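Local structure of Na Glutathione S-transferase 2 (Necator americanus, 2ON5) at residues Gln37-Pro40 against Lys41-Glu45; Ile67-Tyr70 against Leu71-Phe75. The protein binds glutathione and, as a hookworm glutathione S-transferase, probably catalyses its conjugation to electrophilic compounds. All blocks are in the same frame, centred on the assembly; numbering follows the deposited sequence.

Contact 1 of 2, residues Gln37-Pro40 against Lys41-Glu45. With GSH (glutathione), chain V; EDO (1,2-ethanediol), chain U.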
loop_
_atom_site.group_PDB
_atom_site.type_symbol
_atom_site.label_atom_id
_atom_site.label_comp_id
_atom_site.label_asym_id
_atom_site.label_seq_id
_atom_site.Cartn_x
_atom_site.Cartn_y
_atom_site.Cartn_z
ATOM N N GLN A 37 25.857 6.030 -4.212
ATOM C CA GLN A 37 26.608 7.204 -4.660
ATOM C C GLN A 37 26.021 7.793 -5.962
ATOM O O GLN A 37 25.987 9.014 -6.144
ATOM C CB GLN A 37 28.096 6.837 -4.847
ATOM C CG GLN A 37 29.019 8.001 -5.130
ATOM C CD GLN A 37 30.529 7.685 -4.923
ATOM O OE1 GLN A 37 31.117 8.011 -3.875
ATOM N NE2 GLN A 37 31.145 7.075 -5.919
ATOM N N GLU A 38 25.559 6.918 -6.859
ATOM C CA GLU A 38 25.145 7.352 -8.200
ATOM C C GLU A 38 23.689 7.816 -8.172
ATOM O O GLU A 38 23.273 8.680 -8.949
ATOM C CB GLU A 38 25.334 6.205 -9.199
ATOM C CG GLU A 38 24.834 6.459 -10.641
ATOM C CD GLU A 38 25.589 7.556 -11.364
ATOM O OE1 GLU A 38 25.049 8.083 -12.371
ATOM O OE2 GLU A 38 26.724 7.881 -10.940
ATOM N N TRP A 39 22.918 7.234 -7.263
ATOM C CA TRP A 39 21.458 7.448 -7.248
ATOM C C TRP A 39 20.964 8.910 -7.203
ATOM O O TRP A 39 20.112 9.291 -8.017
ATOM C CB TRP A 39 20.771 6.546 -6.203
ATOM C CG TRP A 39 19.437 7.085 -5.722
ATOM C CD1 TRP A 39 19.141 7.515 -4.465
ATOM C CD2 TRP A 39 18.250 7.296 -6.513
ATOM N NE1 TRP A 39 17.831 7.963 -4.412
ATOM C CE2 TRP A 39 17.266 7.839 -5.653
ATOM C CE3 TRP A 39 17.923 7.066 -7.857
ATOM C CZ2 TRP A 39 15.971 8.152 -6.088
ATOM C CZ3 TRP A 39 16.628 7.383 -8.294
ATOM C CH2 TRP A 39 15.676 7.926 -7.401
ATOM N N PRO A 40 21.463 9.730 -6.237
ATOM C CA PRO A 40 20.811 11.046 -5.997
ATOM C C PRO A 40 20.634 11.946 -7.197
ATOM O O PRO A 40 19.617 12.625 -7.287
ATOM C CB PRO A 40 21.729 11.718 -4.961
ATOM C CG PRO A 40 22.284 10.520 -4.183
ATOM C CD PRO A 40 22.526 9.475 -5.251
ATOM N N LYS A 41 21.594 11.949 -8.112
ATOM C CA LYS A 41 21.507 12.823 -9.271
ATOM C C LYS A 41 20.397 12.406 -10.231
ATOM O O LYS A 41 20.069 13.167 -11.147
ATOM C CB LYS A 41 22.825 12.858 -10.033
ATOM C CG LYS A 41 23.222 11.539 -10.690
ATOM C CD LYS A 41 24.638 11.624 -11.248
ATOM C CE LYS A 41 24.672 12.542 -12.477
ATOM N NZ LYS A 41 26.045 12.617 -13.042
ATOM N N HIS A 42 19.854 11.201 -10.042
ATOM C CA HIS A 42 18.750 10.705 -10.878
ATOM C C HIS A 42 17.362 10.856 -10.244
ATOM O O HIS A 42 16.367 10.513 -10.865
ATOM C CB HIS A 42 18.972 9.244 -11.256
ATOM C CG HIS A 42 20.272 9.008 -11.946
ATOM N ND1 HIS A 42 20.458 9.277 -13.282
ATOM C CD2 HIS A 42 21.467 8.577 -11.472
ATOM C CE1 HIS A 42 21.708 8.987 -13.614
ATOM N NE2 HIS A 42 22.340 8.565 -12.532
ATOM N N LYS A 43 17.313 11.370 -9.021
ATOM C CA LYS A 43 16.058 11.515 -8.263
ATOM C C LYS A 43 14.968 12.254 -9.067
ATOM O O LYS A 43 13.823 11.776 -9.191
ATOM C CB LYS A 43 16.397 12.243 -6.957
ATOM C CG LYS A 43 15.279 12.511 -6.024
ATOM C CD LYS A 43 15.848 12.922 -4.636
ATOM C CE LYS A 43 14.801 12.649 -3.570
ATOM N NZ LYS A 43 14.746 11.207 -3.192
ATOM N N ASP A 44 15.325 13.398 -9.641
ATOM C CA ASP A 44 14.341 14.240 -10.341
ATOM C C ASP A 44 13.751 13.609 -11.606
ATOM O O ASP A 44 12.780 14.131 -12.189
ATOM C CB ASP A 44 14.941 15.609 -10.651
ATOM C CG ASP A 44 15.087 16.473 -9.411
ATOM O OD1 ASP A 44 14.734 16.037 -8.281
ATOM O OD2 ASP A 44 15.587 17.592 -9.568
ATOM N N GLU A 45 14.352 12.512 -12.047
ATOM C CA GLU A 45 13.838 11.740 -13.193
ATOM C C GLU A 45 12.558 10.937 -12.859
ATOM O O GLU A 45 11.829 10.520 -13.769
ATOM C CB GLU A 45 14.904 10.748 -13.679
ATOM C CG GLU A 45 16.198 11.373 -14.161
ATOM C CD GLU A 45 17.233 10.323 -14.467
ATOM O OE1 GLU A 45 16.836 9.159 -14.680
ATOM O OE2 GLU A 45 18.436 10.637 -14.462
HETATM N N1 GSH V . 6.203 3.079 -0.995
HETATM C CA1 GSH V . 7.606 2.762 -1.356
HETATM C C1 GSH V . 7.629 1.724 -2.474
HETATM O O11 GSH V . 7.145 0.616 -2.159
HETATM O O12 GSH V . 8.084 1.900 -3.641
HETATM C CB1 GSH V . 8.466 4.006 -1.594
HETATM C CG1 GSH V . 9.806 3.711 -2.259
HETATM C CD1 GSH V . 11.024 4.093 -1.424
HETATM O OE1 GSH V . 10.955 4.329 -0.023
HETATM N N2 GSH V . 12.139 4.176 -2.154
HETATM C CA2 GSH V . 13.519 4.022 -1.714
HETATM C C2 GSH V . 14.360 5.150 -2.266
HETATM O O2 GSH V . 14.015 5.830 -3.460
HETATM C CB2 GSH V . 14.057 2.686 -2.202
HETATM S SG2 GSH V . 14.140 1.361 -0.958
HETATM N N3 GSH V . 15.428 5.508 -1.556
HETATM C CA3 GSH V . 16.223 6.665 -1.922
HETATM C C3 GSH V . 15.538 8.011 -1.784
HETATM O O31 GSH V . 14.433 8.115 -1.205
HETATM O O32 GSH V . 16.074 9.046 -2.242
HETATM C C1 EDO U . 9.033 12.480 -14.184
HETATM O O1 EDO U . 8.698 11.316 -13.428
HETATM C C2 EDO U . 9.954 13.361 -13.350
HETATM O O2 EDO U . 11.118 13.657 -14.135
HETATM O O HOH W 1 24.398 11.192 -7.599
HETATM O O HOH W 2 26.100 9.840 -13.917
HETATM O O HOH W 3 17.806 14.746 -9.157
#
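Successive i to i+3 bonds wind the backbone from Trp39 onward: His42 N donates to Trp39 O at 2.8 Å, Lys43 N to Pro40 O at 3.1 Å and Glu45 N to His42 O. A water accepts from Lys41 N and donates to Gln37 O and, weakly, to Glu38 O. His42 is held through both ring nitrogens. Its NE2 gives a nearly straight bond (170°) to Glu38 OE1, 2.8 Å away, from the anti side and tilted out of the carboxylate plane, which is turned about 49° from the ring; ND1 donates to Glu45 OE2 at 2.7 Å. The two acceptors, each close to the ring plane, fix the imidazole's rotation, and Tyr34 stacks on it. Lys41 lays CG near the rim of one face of the same ring, and a water joins its NZ to Glu38 OE1. This turn belongs to the thioredoxin-like glutathione-binding domain, in the long connection between strands 30-34 and 53-56. Trp39 and Lys43 face the ligand: Trp39 NE1 (3.0 Å) and Lys43 NZ (2.7 Å) both donate to O32 of the glycine carboxylate of glutathione. The indole meets this oxygen with its edge while the backbone N of Lys43 lies near the rim of one face. Lys43 CG, anti to the backbone N (chi1 180°), starts an extended chain bent only at chi4, and NZ also donates to Gly49 O.

Contact 2 of 2, residues Ile67-Tyr70 against Leu71-Phe75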
loop_
_atom_site.group_PDB
_atom_site.type_symbol
_atom_site.label_atom_id
_atom_site.label_comp_id
_atom_site.label_asym_id
_atom_site.label_seq_id
_atom_site.Cartn_x
_atom_site.Cartn_y
_atom_site.Cartn_z
ATOM N N ILE A 67 3.680 -1.367 -9.142
ATOM C CA ILE A 67 4.418 -2.076 -10.188
ATOM C C ILE A 67 4.191 -3.586 -10.097
ATOM O O ILE A 67 3.941 -4.231 -11.113
ATOM C CB ILE A 67 5.947 -1.782 -10.098
ATOM C CG1 ILE A 67 6.195 -0.296 -10.401
ATOM C CG2 ILE A 67 6.716 -2.691 -11.121
ATOM C CD1 ILE A 67 7.589 0.229 -9.878
ATOM N N ALA A 68 4.316 -4.156 -8.895
ATOM C CA ALA A 68 4.140 -5.597 -8.741
ATOM C C ALA A 68 2.752 -6.033 -9.209
ATOM O O ALA A 68 2.621 -7.038 -9.915
ATOM C CB ALA A 68 4.371 -6.048 -7.270
ATOM N N ARG A 69 1.727 -5.283 -8.807
ATOM C CA ARG A 69 0.322 -5.658 -9.126
ATOM C C ARG A 69 0.075 -5.544 -10.642
ATOM O O ARG A 69 -0.533 -6.424 -11.246
ATOM C CB ARG A 69 -0.675 -4.754 -8.401
ATOM C CG ARG A 69 -2.187 -5.124 -8.620
ATOM C CD ARG A 69 -3.136 -4.227 -7.776
ATOM N NE ARG A 69 -2.727 -4.303 -6.382
ATOM C CZ ARG A 69 -2.039 -3.375 -5.719
ATOM N NH1 ARG A 69 -1.727 -2.215 -6.280
ATOM N NH2 ARG A 69 -1.667 -3.617 -4.474
ATOM N N TYR A 70 0.534 -4.440 -11.221
ATOM C CA TYR A 70 0.402 -4.212 -12.676
ATOM C C TYR A 70 0.954 -5.388 -13.524
ATOM O O TYR A 70 0.270 -5.924 -14.408
ATOM C CB TYR A 70 1.096 -2.902 -13.063
ATOM C CG TYR A 70 1.090 -2.671 -14.575
ATOM C CD1 TYR A 70 -0.113 -2.423 -15.240
ATOM C CD2 TYR A 70 2.269 -2.765 -15.325
ATOM C CE1 TYR A 70 -0.155 -2.238 -16.610
ATOM C CE2 TYR A 70 2.255 -2.564 -16.729
ATOM C CZ TYR A 70 1.031 -2.325 -17.357
ATOM O OH TYR A 70 0.964 -2.141 -18.725
ATOM N N LEU A 71 2.203 -5.771 -13.259
ATOM C CA LEU A 71 2.812 -6.939 -13.915
ATOM C C LEU A 71 2.167 -8.269 -13.528
ATOM O O LEU A 71 2.005 -9.161 -14.378
ATOM C CB LEU A 71 4.330 -6.984 -13.676
ATOM C CG LEU A 71 5.100 -5.738 -14.096
ATOM C CD1 LEU A 71 6.484 -5.707 -13.466
ATOM C CD2 LEU A 71 5.130 -5.527 -15.642
ATOM N N SER A 72 1.751 -8.405 -12.270
ATOM C CA SER A 72 1.111 -9.645 -11.856
ATOM C C SER A 72 -0.240 -9.805 -12.561
ATOM O O SER A 72 -0.589 -10.893 -12.985
ATOM C CB SER A 72 0.918 -9.687 -10.352
ATOM O OG SER A 72 2.186 -9.791 -9.742
ATOM N N ARG A 73 -0.994 -8.720 -12.686
ATOM C CA ARG A 73 -2.245 -8.802 -13.458
ATOM C C ARG A 73 -1.990 -9.195 -14.902
ATOM O O ARG A 73 -2.767 -9.940 -15.500
ATOM C CB ARG A 73 -3.018 -7.498 -13.394
ATOM C CG ARG A 73 -3.743 -7.330 -12.054
ATOM C CD ARG A 73 -4.848 -6.265 -12.030
ATOM N NE ARG A 73 -5.180 -5.692 -13.326
ATOM C CZ ARG A 73 -5.972 -4.617 -13.497
ATOM N NH1 ARG A 73 -6.505 -3.998 -12.448
ATOM N NH2 ARG A 73 -6.182 -4.129 -14.717
ATOM N N LYS A 74 -0.923 -8.669 -15.484
ATOM C CA LYS A 74 -0.610 -8.954 -16.898
ATOM C C LYS A 74 -0.167 -10.419 -17.104
ATOM O O LYS A 74 -0.461 -11.057 -18.146
ATOM C CB LYS A 74 0.483 -7.970 -17.373
ATOM C CG LYS A 74 0.836 -8.064 -18.839
ATOM C CD LYS A 74 2.045 -7.224 -19.150
ATOM C CE LYS A 74 1.747 -5.743 -18.932
ATOM N NZ LYS A 74 0.973 -5.196 -20.056
ATOM N N PHE A 75 0.527 -10.970 -16.113
ATOM C CA PHE A 75 1.227 -12.251 -16.301
ATOM C C PHE A 75 0.650 -13.431 -15.533
ATOM O O PHE A 75 1.154 -14.534 -15.660
ATOM C CB PHE A 75 2.727 -12.111 -15.938
ATOM C CG PHE A 75 3.497 -11.151 -16.834
ATOM C CD1 PHE A 75 4.408 -10.248 -16.282
ATOM C CD2 PHE A 75 3.310 -11.154 -18.211
ATOM C CE1 PHE A 75 5.142 -9.373 -17.083
ATOM C CE2 PHE A 75 4.028 -10.260 -19.047
ATOM C CZ PHE A 75 4.938 -9.364 -18.476
#
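Ala68 O takes two hydrogen bonds from one residue, Ser72 N at 2.9 Å and Ser72 OG at 2.8 Å, which reach it from opposite faces of the carbonyl plane. The hydroxyl is swung back over the preceding turn because OG sits anti to the carbonyl carbon (chi1 -69°); the buried serine thus satisfies its donor within its own helix. Regular i to i+4 bonds continue along this alpha helix, among them Arg73 N to Arg69 O at 2.7 Å. Tyr70 and Lys74, one turn apart, run side by side in the same direction. The bend at chi3 brings Lys74 CE obliquely to the phenol, 3.8 Å from Tyr70 CZ, and the one at chi4 turns NZ toward Tyr70 OH, with which it makes a weak bond. The stronger partner of that hydroxyl is Glu56, whose carboxylate also forms a long, weak ion pair with Lys74. Ile67 and Leu71 likewise point the same way, with Ile67 CG2 3.8 Å from Leu71 CD1, and the other Leu71 methyl, CD2, lies 4.0 Å from Tyr70 CD2. At the dimer interface Arg69 bridges Asp89 of its own chain and Asp89 of the second subunit, and Arg73 pairs with Glu85 of the second subunit; Tyr70 meets Phe83 of that subunit edge-to-face. Within the chain, Ile67, Leu71 and Ser72 pack against helix 16-25, Leu71 and Lys74 touch strand 4-9, and Ala68 and Ser72 rest on Tyr155 at the start of helix 155-168.

In the fold
Both contacts lie in the N-terminal, thioredoxin-like domain, contact 1 first along the chain and contact 2 after the hairpin of strands 53-56 and 59-62. Their centres are about 26 Å apart and their nearest atoms about 11 Å, so they do not meet. Contact 1 occupies the surface connection leading from edge strand 30-34 to strand 53-56, whereas contact 2 is buried on helix 64-75, which packs on helix 16-25 and strand 4-9 and reaches the second subunit. Glutathione relates them: residues of 37-45 hold its glycine end, and Ser64, where helix 64-75 begins, also binds it. One small domain thereby combines a ligand-binding outer turn with a helix that helps form the dimer.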